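Local atomic coordinates of soluble lytic transglycosylase B3 (Pseudomonas aeruginosa, PDB entry 5AO7), a protein that probably cleaves peptidoglycan glycan strands as a lytic transglycosylase, and binds calcium and N-acetylglucosamine-containing sugars. Residues A[130-135]-A[240-245]; A[139-144]-A[202-207]; A[269-274]-A[386-391]; A[178-183]-A[207-212]. All blocks are in the same frame, centred on the assembly; numbering follows the deposited sequence.

Contact 1: A[130-135]-A[240-245]. With NAG (2-acetamido-2-deoxy-beta-D-glucopyranose), chain E.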
# COMPACT_ATOMS: atom_id res chain seq x y z
N TYR A 130 -1.71 0.07 22.01
CA TYR A 130 -1.99 0.98 20.89
C TYR A 130 -3.43 0.91 20.40
O TYR A 130 -3.85 1.73 19.58
CB TYR A 130 -1.04 0.68 19.73
CG TYR A 130 0.37 1.05 20.09
CD1 TYR A 130 0.82 2.36 19.96
CD2 TYR A 130 1.24 0.11 20.60
CE1 TYR A 130 2.11 2.70 20.32
CE2 TYR A 130 2.52 0.44 20.97
CZ TYR A 130 2.95 1.73 20.83
OH TYR A 130 4.24 2.05 21.21
N ALA A 131 -4.18 -0.05 20.92
CA ALA A 131 -5.55 -0.30 20.49
C ALA A 131 -5.59 -0.53 18.99
O ALA A 131 -6.35 0.12 18.25
CB ALA A 131 -6.46 0.84 20.88
N VAL A 132 -4.77 -1.48 18.56
CA VAL A 132 -4.70 -1.90 17.18
C VAL A 132 -4.69 -3.41 17.18
O VAL A 132 -3.89 -4.02 17.88
CB VAL A 132 -3.43 -1.41 16.45
CG1 VAL A 132 -3.38 -1.96 15.03
CG2 VAL A 132 -3.36 0.13 16.44
N ASP A 133 -5.54 -4.01 16.37
CA ASP A 133 -5.66 -5.46 16.33
C ASP A 133 -4.38 -6.14 15.91
O ASP A 133 -3.83 -5.83 14.87
CB ASP A 133 -6.79 -5.86 15.39
CG ASP A 133 -8.12 -5.34 15.86
OD1 ASP A 133 -8.71 -5.98 16.75
OD2 ASP A 133 -8.55 -4.28 15.36
N ALA A 134 -3.94 -7.12 16.70
CA ALA A 134 -2.71 -7.85 16.40
C ALA A 134 -2.72 -8.47 15.01
O ALA A 134 -1.70 -8.47 14.33
CB ALA A 134 -2.47 -8.93 17.46
N ASP A 135 -3.87 -9.00 14.59
CA ASP A 135 -3.94 -9.65 13.29
C ASP A 135 -3.65 -8.69 12.14
O ASP A 135 -3.05 -9.08 11.13
CB ASP A 135 -5.32 -10.29 13.07
CG ASP A 135 -5.56 -11.51 13.96
OD1 ASP A 135 -4.59 -11.99 14.59
OD2 ASP A 135 -6.71 -11.99 14.03
N ASN A 240 1.66 1.76 15.97
CA ASN A 240 1.64 3.21 16.21
C ASN A 240 1.24 3.98 14.96
O ASN A 240 0.46 4.94 15.02
CB ASN A 240 3.02 3.66 16.70
CG ASN A 240 3.02 5.08 17.21
OD1 ASN A 240 2.14 5.47 17.99
ND2 ASN A 240 4.00 5.87 16.78
N TYR A 241 1.76 3.56 13.81
CA TYR A 241 1.39 4.18 12.54
C TYR A 241 -0.06 3.90 12.16
O TYR A 241 -0.78 4.79 11.70
CB TYR A 241 2.31 3.68 11.43
CG TYR A 241 2.17 4.44 10.12
CD1 TYR A 241 2.57 5.76 10.01
CD2 TYR A 241 1.61 3.84 9.01
CE1 TYR A 241 2.43 6.46 8.82
CE2 TYR A 241 1.47 4.53 7.81
CZ TYR A 241 1.89 5.83 7.72
OH TYR A 241 1.74 6.51 6.53
N LEU A 242 -0.50 2.65 12.32
CA LEU A 242 -1.91 2.35 12.07
C LEU A 242 -2.83 3.19 12.95
O LEU A 242 -3.86 3.71 12.48
CB LEU A 242 -2.18 0.86 12.30
CG LEU A 242 -1.62 0.03 11.15
CD1 LEU A 242 -1.79 -1.46 11.47
CD2 LEU A 242 -2.33 0.39 9.83
N LYS A 243 -2.46 3.33 14.21
CA LYS A 243 -3.29 4.08 15.15
C LYS A 243 -3.35 5.55 14.75
O LYS A 243 -4.43 6.14 14.73
CB LYS A 243 -2.76 3.93 16.57
CG LYS A 243 -3.65 4.57 17.64
CD LYS A 243 -5.03 3.93 17.70
CE LYS A 243 -5.89 4.55 18.81
NZ LYS A 243 -5.25 4.38 20.15
N ALA A 244 -2.19 6.12 14.44
CA ALA A 244 -2.12 7.49 13.94
C ALA A 244 -2.96 7.67 12.68
O ALA A 244 -3.48 8.77 12.42
CB ALA A 244 -0.67 7.88 13.66
N SER A 245 -3.09 6.60 11.89
CA SER A 245 -3.85 6.65 10.64
C SER A 245 -5.33 6.37 10.83
O SER A 245 -6.08 6.29 9.85
CB SER A 245 -3.27 5.65 9.63
OG SER A 245 -1.91 5.95 9.33
C1 NAG E . 4.71 5.60 1.69
C2 NAG E . 4.62 5.66 3.23
C3 NAG E . 3.79 6.82 3.85
C4 NAG E . 4.11 8.07 3.12
C5 NAG E . 3.74 7.82 1.68
C6 NAG E . 3.51 9.13 0.97
C7 NAG E . 5.21 3.90 4.87
C8 NAG E . 4.84 2.57 5.40
N2 NAG E . 4.42 4.38 3.90
O1 NAG E . 5.83 4.81 1.44
O3 NAG E . 4.31 6.80 5.16
O4 NAG E . 3.33 9.06 3.73
O5 NAG E . 4.78 6.96 1.18
O6 NAG E . 2.83 8.92 -0.26
O7 NAG E . 6.18 4.51 5.30
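Lys243 NZ donates to the backbone oxygen of Tyr130 at 3.1 Å, and this bond fastens the end of helix 120-130 to the last turn of helix 231-244 in the lysozyme-like transglycosylase domain. The lysine chain, bent at chi2 and chi4, brings NZ in from above the carbonyl plane, 52° out of it, and its methylene CD also lies against Tyr130 O. Ala131, with positive phi, turns the chain out of the helix here and lays its CB near NZ. The backbone N of Asn240 lies over one face of the Tyr130 ring, while its amide, 61° from the ring plane, puts OD1 3.6 Å from ring atom CE1. The amide's ND2 is held by the backbone oxygen of Tyr215. Tyr241 turns to the other side of the helix, toward the sugar of chain E, whose O3 donates to its OH at 2.9 Å; Lys325 O is a second partner of that hydroxyl. Val132 uses both branches: CG2, on the side of its backbone N, packs 3.8 Å from Lys243 CB, and Val132 CG1 meets Leu242 CD1 at 3.9 Å.

Contact 2: A[139-144]-A[202-207]. With NAG (2-acetamido-2-deoxy-beta-D-glucopyranose), chain D; NAG (2-acetamido-2-deoxy-beta-D-glucopyranose), chain E; AH0 (2-(2-acetylamino-4-hydroxy-6,8-dioxa-bicyclo[3.2.1]oct-3-yloxy)-propionic acid), chain C.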
# COMPACT_ATOMS: atom_id res chain seq x y z
N ALA A 139 -0.52 -8.89 9.68
CA ALA A 139 -0.78 -8.94 8.24
C ALA A 139 0.06 -7.92 7.48
O ALA A 139 0.60 -8.22 6.41
CB ALA A 139 -2.26 -8.73 7.96
N ILE A 140 0.17 -6.72 8.02
CA ILE A 140 1.05 -5.72 7.41
C ILE A 140 2.50 -6.21 7.38
O ILE A 140 3.19 -6.10 6.37
CB ILE A 140 0.99 -4.38 8.16
CG1 ILE A 140 -0.40 -3.76 8.05
CG2 ILE A 140 2.04 -3.42 7.58
CD1 ILE A 140 -0.54 -2.81 6.90
N TRP A 141 2.95 -6.75 8.50
CA TRP A 141 4.29 -7.33 8.62
C TRP A 141 4.55 -8.37 7.53
O TRP A 141 5.62 -8.41 6.93
CB TRP A 141 4.42 -7.95 9.99
CG TRP A 141 5.80 -8.31 10.49
CD1 TRP A 141 7.01 -7.80 10.09
CD2 TRP A 141 6.08 -9.23 11.54
NE1 TRP A 141 8.03 -8.37 10.84
CE2 TRP A 141 7.47 -9.25 11.74
CE3 TRP A 141 5.27 -10.04 12.36
CZ2 TRP A 141 8.08 -10.05 12.70
CZ3 TRP A 141 5.87 -10.83 13.32
CH2 TRP A 141 7.26 -10.83 13.48
N GLY A 142 3.56 -9.23 7.30
CA GLY A 142 3.66 -10.25 6.25
C GLY A 142 3.73 -9.68 4.84
O GLY A 142 4.53 -10.11 4.01
N MET A 143 2.91 -8.67 4.59
CA MET A 143 2.84 -8.05 3.26
C MET A 143 4.07 -7.20 2.97
O MET A 143 4.51 -7.12 1.83
CB MET A 143 1.58 -7.21 3.13
CG MET A 143 0.29 -8.00 3.10
SD MET A 143 0.18 -9.04 1.62
CE MET A 143 0.20 -7.79 0.35
N GLU A 144 4.64 -6.58 4.00
CA GLU A 144 5.75 -5.64 3.79
C GLU A 144 7.11 -6.29 3.68
O GLU A 144 7.93 -5.88 2.84
CB GLU A 144 5.77 -4.60 4.93
CG GLU A 144 4.65 -3.61 4.89
CD GLU A 144 4.60 -2.80 3.61
OE1 GLU A 144 5.66 -2.62 2.95
OE2 GLU A 144 3.50 -2.31 3.25
N MET A 202 12.36 0.88 4.66
CA MET A 202 13.36 0.28 5.54
C MET A 202 12.87 -0.85 6.43
O MET A 202 11.76 -0.81 6.95
CB MET A 202 13.94 1.37 6.46
CG MET A 202 14.47 2.58 5.73
SD MET A 202 15.22 3.74 6.88
CE MET A 202 13.87 3.97 8.01
N GLY A 203 13.73 -1.85 6.64
CA GLY A 203 13.51 -2.81 7.71
C GLY A 203 12.26 -3.67 7.60
O GLY A 203 11.76 -3.90 6.52
N GLN A 204 11.79 -4.15 8.75
CA GLN A 204 10.71 -5.12 8.77
C GLN A 204 9.38 -4.46 8.47
O GLN A 204 8.46 -5.13 7.99
CB GLN A 204 10.65 -5.81 10.12
CG GLN A 204 11.97 -6.43 10.50
CD GLN A 204 11.83 -7.50 11.53
OE1 GLN A 204 10.78 -8.13 11.65
NE2 GLN A 204 12.90 -7.75 12.28
N THR A 205 9.29 -3.17 8.75
CA THR A 205 8.07 -2.39 8.55
C THR A 205 7.99 -1.72 7.17
O THR A 205 6.92 -1.28 6.78
CB THR A 205 7.97 -1.25 9.60
OG1 THR A 205 9.14 -0.42 9.48
CG2 THR A 205 7.94 -1.82 10.99
N GLN A 206 9.13 -1.61 6.49
CA GLN A 206 9.25 -0.89 5.23
C GLN A 206 8.75 0.55 5.36
O GLN A 206 8.11 1.09 4.47
CB GLN A 206 8.51 -1.64 4.12
CG GLN A 206 9.14 -3.02 3.86
CD GLN A 206 10.45 -2.92 3.08
OE1 GLN A 206 10.46 -2.62 1.89
NE2 GLN A 206 11.55 -3.20 3.75
N PHE A 207 9.05 1.14 6.52
CA PHE A 207 8.94 2.58 6.73
C PHE A 207 9.94 3.34 5.87
O PHE A 207 11.13 2.99 5.86
CB PHE A 207 9.24 2.96 8.17
CG PHE A 207 8.11 2.75 9.14
CD1 PHE A 207 6.87 2.28 8.74
CD2 PHE A 207 8.31 3.07 10.47
CE1 PHE A 207 5.83 2.12 9.67
CE2 PHE A 207 7.29 2.91 11.41
CZ PHE A 207 6.04 2.44 11.01
C1 NAG D . 6.79 -5.76 -0.46
C2 NAG D . 7.88 -4.71 -0.45
C3 NAG D . 7.43 -3.42 0.22
C4 NAG D . 6.14 -2.96 -0.43
C5 NAG D . 5.13 -4.09 -0.39
C6 NAG D . 3.78 -3.66 -1.04
C7 NAG D . 10.26 -5.42 -0.35
C8 NAG D . 11.41 -5.89 0.55
N2 NAG D . 9.01 -5.18 0.29
O3 NAG D . 8.43 -2.41 0.11
O4 NAG D . 5.68 -1.85 0.28
O5 NAG D . 5.64 -5.18 -1.06
O6 NAG D . 3.71 -4.18 -2.37
O7 NAG D . 10.42 -5.26 -1.54
C1 NAG E . 4.71 5.60 1.69
C2 NAG E . 4.62 5.66 3.23
C3 NAG E . 3.79 6.82 3.85
C4 NAG E . 4.11 8.07 3.12
C5 NAG E . 3.74 7.82 1.68
C6 NAG E . 3.51 9.13 0.97
C7 NAG E . 5.21 3.90 4.87
C8 NAG E . 4.84 2.57 5.40
N2 NAG E . 4.42 4.38 3.90
O1 NAG E . 5.83 4.81 1.44
O3 NAG E . 4.31 6.80 5.16
O4 NAG E . 3.33 9.06 3.73
O5 NAG E . 4.78 6.96 1.18
O6 NAG E . 2.83 8.92 -0.26
O7 NAG E . 6.18 4.51 5.30
C1 AH0 C . 8.68 -9.95 -0.85
C2 AH0 C . 8.26 -9.70 -2.20
N2 AH0 C . 9.09 -8.73 -2.76
C7 AH0 C . 8.92 -8.28 -4.18
O7 AH0 C . 8.03 -8.77 -4.89
C8 AH0 C . 9.88 -7.18 -4.76
C3 AH0 C . 6.68 -9.12 -2.13
O3 AH0 C . 5.88 -10.05 -2.00
C4 AH0 C . 6.69 -8.07 -0.81
O4 AH0 C . 7.23 -6.91 -1.22
C5 AH0 C . 7.53 -8.64 0.24
O5 AH0 C . 8.76 -8.75 -0.22
C6 AH0 C . 7.09 -10.04 0.59
O6 AH0 C . 7.69 -10.77 -0.12
CA AH0 C . 4.66 -9.92 -2.73
CB AH0 C . 4.25 -11.29 -3.19
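Trp141 and Gln204 make the one direct side-chain hydrogen bond between helix segment 139-144 and loop 202-207. The indole NE1 gives its hydrogen to Gln204 OE1 at 2.9 Å, in the carbonyl plane, and the ring and amide lie nearly coplanar, 14° apart. Gln204 reaches this edge of the indole with a chain extended beyond CG, and its NE2 is held by Trp228 O, fixing the amide from both ends.

Van der Waals packing comes second. Glu144 CG lies 3.8 Å from Thr205 O, and the bent chain of Gln206 crosses the glutamate with its CB 3.2 Å from Glu144 OE1, amide and carboxylate nearly coplanar at 19°.

Sugar binding makes up the third. Glu144 OE1 accepts from O4 of the chain D sugar at 2.8 Å, and the backbone oxygen of Glu144 takes its N2 hydrogen. Gln206 OE1 accepts from O3 of the same sugar at 2.7 Å. Gln206 NE2 in turn donates to Gly203 O, nearly straight at 169°, and also to Met151 O, so the acceptor oxygen is aimed at the sugar. Helix and loop thus form part of the saccharide groove, where the anhydromuramic residue of chain C lies at the helix end, its C4 3.6 Å from Met143 O.

Around them, helix 231-244 packs against Trp141 and Thr205, helix 330-343 against Met143, and helix 318-326 brings Tyr326 to Ile140 and Glu144.

Contact 3: A[269-274]-A[386-391]; sequences ELTIRK and IGANTR
Residues 269-272 form a type I beta turn, closed by Ile272 N on Glu269 O, and face the first turn of helix 388-401, where Gly387 stands at the N-cap position and Thr271 and Ala388 are the nearest backbone pair. The side chains meet through a salt bridge. Arg391 takes hold of the Glu269 carboxylate side-on with two nitrogens: NE reaches OE1 at 3.0 Å and NH2 reaches OE2 at 2.7 Å, both on the syn side of the oxygens. The bonds are fairly straight, at 163° and 162°, and the two flat groups are turned only 29° from each other. Glu269 comes to this position with CG anti to its backbone N and a bend at chi2, while the arginine chain bends at chi3 to present the NE edge of its guanidinium. One face of that group lies over the backbone of Gly387 and Ala388, which limits its rotation.

OE2 is shared. Thr271 OG1 donates to it from the anti side at 3.2 Å, within the turn itself, and OE1 has a second charged partner in Arg395. Two arginines around one carboxylate would be expected to favour its ionised form. A water adds a link, giving a 2.7 Å bond to Ala388 O and a weak one to Glu269 OE1. Apolar contact is slight, with Thr271 CG2 4.5 Å from Ala388 CB.

The bridge joins the transglycosylase SLT part of the chain to the putative peptidoglycan-binding part: the turn leads into strand 274-275, beside strand 300-304, and helix 388-401 is flanked by helix 362-374.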
# COMPACT_ATOMS: atom_id res chain seq x y z
N GLU A 269 -16.99 3.49 -5.81
CA GLU A 269 -16.02 4.56 -5.93
C GLU A 269 -15.48 4.92 -4.55
O GLU A 269 -16.23 5.25 -3.64
CB GLU A 269 -16.67 5.78 -6.60
CG GLU A 269 -15.79 7.03 -6.65
CD GLU A 269 -14.58 6.87 -7.55
OE1 GLU A 269 -14.70 6.25 -8.63
OE2 GLU A 269 -13.50 7.37 -7.17
N LEU A 270 -14.16 4.82 -4.39
CA LEU A 270 -13.56 5.03 -3.07
C LEU A 270 -13.74 6.45 -2.57
O LEU A 270 -13.63 6.71 -1.37
CB LEU A 270 -12.08 4.66 -3.11
CG LEU A 270 -11.81 3.15 -3.17
CD1 LEU A 270 -10.32 2.86 -3.24
CD2 LEU A 270 -12.44 2.47 -1.96
N THR A 271 -14.02 7.38 -3.49
CA THR A 271 -14.21 8.77 -3.12
C THR A 271 -15.64 9.04 -2.68
O THR A 271 -15.98 10.14 -2.27
CB THR A 271 -13.85 9.72 -4.28
OG1 THR A 271 -14.82 9.58 -5.33
CG2 THR A 271 -12.47 9.38 -4.83
N ILE A 272 -16.48 8.01 -2.77
CA ILE A 272 -17.86 8.09 -2.31
C ILE A 272 -18.07 7.25 -1.06
O ILE A 272 -17.84 6.04 -1.08
CB ILE A 272 -18.84 7.62 -3.40
CG1 ILE A 272 -18.84 8.59 -4.58
CG2 ILE A 272 -20.24 7.45 -2.82
CD1 ILE A 272 -19.63 8.09 -5.78
N ARG A 273 -18.50 7.90 0.01
CA ARG A 273 -18.77 7.20 1.27
C ARG A 273 -20.20 7.40 1.71
O ARG A 273 -20.78 8.47 1.50
CB ARG A 273 -17.81 7.67 2.37
CG ARG A 273 -16.38 7.25 2.16
CD ARG A 273 -15.50 7.69 3.31
NE ARG A 273 -15.09 9.09 3.17
CZ ARG A 273 -14.23 9.52 2.26
NH1 ARG A 273 -13.69 8.66 1.40
NH2 ARG A 273 -13.90 10.80 2.20
N LYS A 274 -20.76 6.36 2.31
CA LYS A 274 -22.12 6.37 2.81
C LYS A 274 -22.21 5.48 4.04
O LYS A 274 -21.46 4.51 4.16
CB LYS A 274 -23.11 5.88 1.75
CG LYS A 274 -23.07 6.66 0.45
CD LYS A 274 -24.08 6.10 -0.55
CE LYS A 274 -24.15 6.97 -1.80
NZ LYS A 274 -24.66 8.33 -1.49
N ILE A 386 -5.01 5.21 -13.89
CA ILE A 386 -6.47 5.17 -13.72
C ILE A 386 -6.87 5.60 -12.32
O ILE A 386 -6.82 4.81 -11.38
CB ILE A 386 -7.04 3.76 -13.99
CG1 ILE A 386 -6.39 3.12 -15.23
CG2 ILE A 386 -8.56 3.81 -14.12
CD1 ILE A 386 -6.64 3.87 -16.52
N GLY A 387 -7.26 6.87 -12.18
CA GLY A 387 -7.76 7.39 -10.93
C GLY A 387 -9.17 7.92 -11.12
O GLY A 387 -9.85 7.53 -12.07
N ALA A 388 -9.59 8.85 -10.26
CA ALA A 388 -10.99 9.30 -10.22
C ALA A 388 -11.46 9.97 -11.51
O ALA A 388 -12.59 9.75 -11.95
CB ALA A 388 -11.20 10.24 -9.04
N ASN A 389 -10.62 10.82 -12.09
CA ASN A 389 -10.99 11.50 -13.33
C ASN A 389 -11.14 10.51 -14.48
O ASN A 389 -12.06 10.62 -15.29
CB ASN A 389 -9.95 12.56 -13.70
CG ASN A 389 -9.93 13.72 -12.73
OD1 ASN A 389 -10.92 13.99 -12.04
ND2 ASN A 389 -8.80 14.42 -12.66
N THR A 390 -10.22 9.55 -14.57
CA THR A 390 -10.31 8.56 -15.63
C THR A 390 -11.53 7.66 -15.40
O THR A 390 -12.27 7.35 -16.33
CB THR A 390 -9.02 7.72 -15.74
OG1 THR A 390 -7.91 8.59 -15.97
CG2 THR A 390 -9.12 6.74 -16.89
N ARG A 391 -11.75 7.25 -14.16
CA ARG A 391 -12.90 6.41 -13.85
C ARG A 391 -14.20 7.12 -14.20
O ARG A 391 -15.16 6.48 -14.64
CB ARG A 391 -12.88 5.98 -12.38
CG ARG A 391 -11.86 4.90 -12.09
CD ARG A 391 -12.08 4.31 -10.70
NE ARG A 391 -12.07 5.32 -9.65
CZ ARG A 391 -10.98 5.68 -8.96
NH1 ARG A 391 -9.82 5.10 -9.22
NH2 ARG A 391 -11.06 6.61 -8.02
O HOH W 1 -14.56 9.01 -10.27

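Contact 4: A[178-183]-A[207-212]. With NAG (2-acetamido-2-deoxy-beta-D-glucopyranose), chain E.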
# COMPACT_ATOMS: atom_id res chain seq x y z
N LEU A 178 18.31 12.79 4.00
CA LEU A 178 18.62 13.54 5.20
C LEU A 178 17.97 12.94 6.45
O LEU A 178 18.61 12.83 7.50
CB LEU A 178 18.19 15.00 5.04
CG LEU A 178 18.41 15.84 6.31
CD1 LEU A 178 19.90 15.90 6.64
CD2 LEU A 178 17.84 17.24 6.12
N ALA A 179 16.71 12.52 6.35
CA ALA A 179 16.06 11.85 7.48
C ALA A 179 16.79 10.55 7.85
O ALA A 179 16.95 10.24 9.04
CB ALA A 179 14.60 11.54 7.14
N ALA A 180 17.22 9.79 6.85
CA ALA A 180 17.98 8.56 7.11
C ALA A 180 19.28 8.84 7.84
O ALA A 180 19.66 8.09 8.74
CB ALA A 180 18.26 7.81 5.80
N LEU A 181 19.96 9.93 7.47
CA LEU A 181 21.19 10.29 8.18
C LEU A 181 20.90 10.67 9.63
O LEU A 181 21.72 10.42 10.52
CB LEU A 181 21.91 11.43 7.45
CG LEU A 181 22.54 11.04 6.11
CD1 LEU A 181 22.88 12.30 5.32
CD2 LEU A 181 23.79 10.16 6.31
N LYS A 182 19.73 11.25 9.89
CA LYS A 182 19.37 11.60 11.26
C LYS A 182 19.18 10.33 12.08
O LYS A 182 19.53 10.27 13.26
CB LYS A 182 18.09 12.44 11.30
CG LYS A 182 18.30 13.85 10.77
CD LYS A 182 17.02 14.65 10.80
CE LYS A 182 17.26 16.06 10.28
NZ LYS A 182 15.97 16.80 10.15
N ILE A 183 18.60 9.32 11.45
CA ILE A 183 18.40 8.04 12.12
C ILE A 183 19.75 7.44 12.51
O ILE A 183 19.91 6.93 13.62
CB ILE A 183 17.62 7.07 11.23
CG1 ILE A 183 16.22 7.63 10.99
CG2 ILE A 183 17.58 5.68 11.85
CD1 ILE A 183 15.45 6.85 9.92
N PHE A 207 9.05 1.14 6.52
CA PHE A 207 8.94 2.58 6.73
C PHE A 207 9.94 3.34 5.87
O PHE A 207 11.13 2.99 5.86
CB PHE A 207 9.24 2.96 8.17
CG PHE A 207 8.11 2.75 9.14
CD1 PHE A 207 6.87 2.28 8.74
CD2 PHE A 207 8.31 3.07 10.47
CE1 PHE A 207 5.83 2.12 9.67
CE2 PHE A 207 7.29 2.91 11.41
CZ PHE A 207 6.04 2.44 11.01
N ILE A 208 9.53 4.42 5.21
CA ILE A 208 10.52 5.33 4.64
C ILE A 208 11.08 6.16 5.80
O ILE A 208 10.44 6.25 6.85
CB ILE A 208 9.92 6.23 3.54
CG1 ILE A 208 8.82 7.10 4.16
CG2 ILE A 208 9.35 5.38 2.40
CD1 ILE A 208 8.15 8.08 3.18
N PRO A 209 12.28 6.72 5.64
CA PRO A 209 12.92 7.42 6.76
C PRO A 209 12.06 8.48 7.47
O PRO A 209 12.11 8.52 8.71
CB PRO A 209 14.14 8.07 6.09
CG PRO A 209 14.52 7.05 5.04
CD PRO A 209 13.16 6.62 4.48
N THR A 210 11.32 9.33 6.75
CA THR A 210 10.57 10.35 7.47
C THR A 210 9.44 9.72 8.28
O THR A 210 9.08 10.22 9.34
CB THR A 210 9.98 11.43 6.51
OG1 THR A 210 9.20 10.79 5.49
CG2 THR A 210 11.11 12.21 5.87
N THR A 211 8.91 8.60 7.80
CA THR A 211 7.89 7.89 8.56
C THR A 211 8.49 7.22 9.80
O THR A 211 7.90 7.24 10.87
CB THR A 211 7.19 6.85 7.67
OG1 THR A 211 6.44 7.57 6.68
CG2 THR A 211 6.22 6.01 8.52
N HIS A 212 9.68 6.65 9.66
CA HIS A 212 10.37 6.14 10.84
C HIS A 212 10.55 7.25 11.87
O HIS A 212 10.28 7.09 13.05
CB HIS A 212 11.72 5.54 10.45
CG HIS A 212 12.56 5.12 11.61
ND1 HIS A 212 12.69 3.80 12.00
CD2 HIS A 212 13.35 5.84 12.44
CE1 HIS A 212 13.51 3.73 13.04
NE2 HIS A 212 13.93 4.95 13.32
C1 NAG E . 4.71 5.60 1.69
C2 NAG E . 4.62 5.66 3.23
C3 NAG E . 3.79 6.82 3.85
C4 NAG E . 4.11 8.07 3.12
C5 NAG E . 3.74 7.82 1.68
C6 NAG E . 3.51 9.13 0.97
C7 NAG E . 5.21 3.90 4.87
C8 NAG E . 4.84 2.57 5.40
N2 NAG E . 4.42 4.38 3.90
O1 NAG E . 5.83 4.81 1.44
O3 NAG E . 4.31 6.80 5.16
O4 NAG E . 3.33 9.06 3.73
O5 NAG E . 4.78 6.96 1.18
O6 NAG E . 2.83 8.92 -0.26
O7 NAG E . 6.18 4.51 5.30
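This is buried apolar packing between helix 170-186 and the start of helix 209-215, on the side of the short helix away from the bound sugar. Pro209, in the first turn of that helix, lies against two alanines: its CB is 3.7 Å from Ala179 CB, and its CG is 3.9 Å from Ala180 CB. The small side chains let the backbones come close, with the CA atoms of Ala180 and Pro209 5.2 Å apart. Thr210 adds its CG2 to Ala179 CB at 3.8 Å. One helical turn further on, Ile183 extends CD1 to His212 CD2 at 3.4 Å, the two side chains crossing at a slant; a chi1 of 174° swings the imidazole clear of its own backbone N and over to the isoleucine. His212 NE2 is hydrogen-bonded to Asp188 OD2, which holds the ring in place there.

The N-cap residue and first turn meet the chain E sugar on their other side. Thr211 OG1 and the sugar's O3 are hydrogen-bonded at 2.7 Å, while Ile208 N makes a weak bond to O7, and Ile208 CD1 packs near ring atom C4. Helix 170-186 therefore backs a wall of the N-acetylglucosamine site in this lysozyme-like fold.

Overall arrangement
Contacts 1, 2 and 4 cluster around the saccharide site, all three touching the chain E sugar. Contacts 1 and 2 have centres 14 Å apart and share helix 134-145; Tyr241 CB packs 4.0 Å from Phe207 CZ. Contacts 2 and 4, with centres 15 Å apart, have Phe207 in common; Met202 CE packs 3.6 Å from His212 CB, and loop 202-207 leads through Ile208 into the helix that contact 4 supports. Tyr241 CE1 likewise packs on Thr211 CG2 (3.8 Å), bringing contact 1 against contact 4. Contact 3 stands apart, its centre 26 to 32 Å from the others, and ties the putative peptidoglycan-binding region to the transglycosylase region away from the annotated sites.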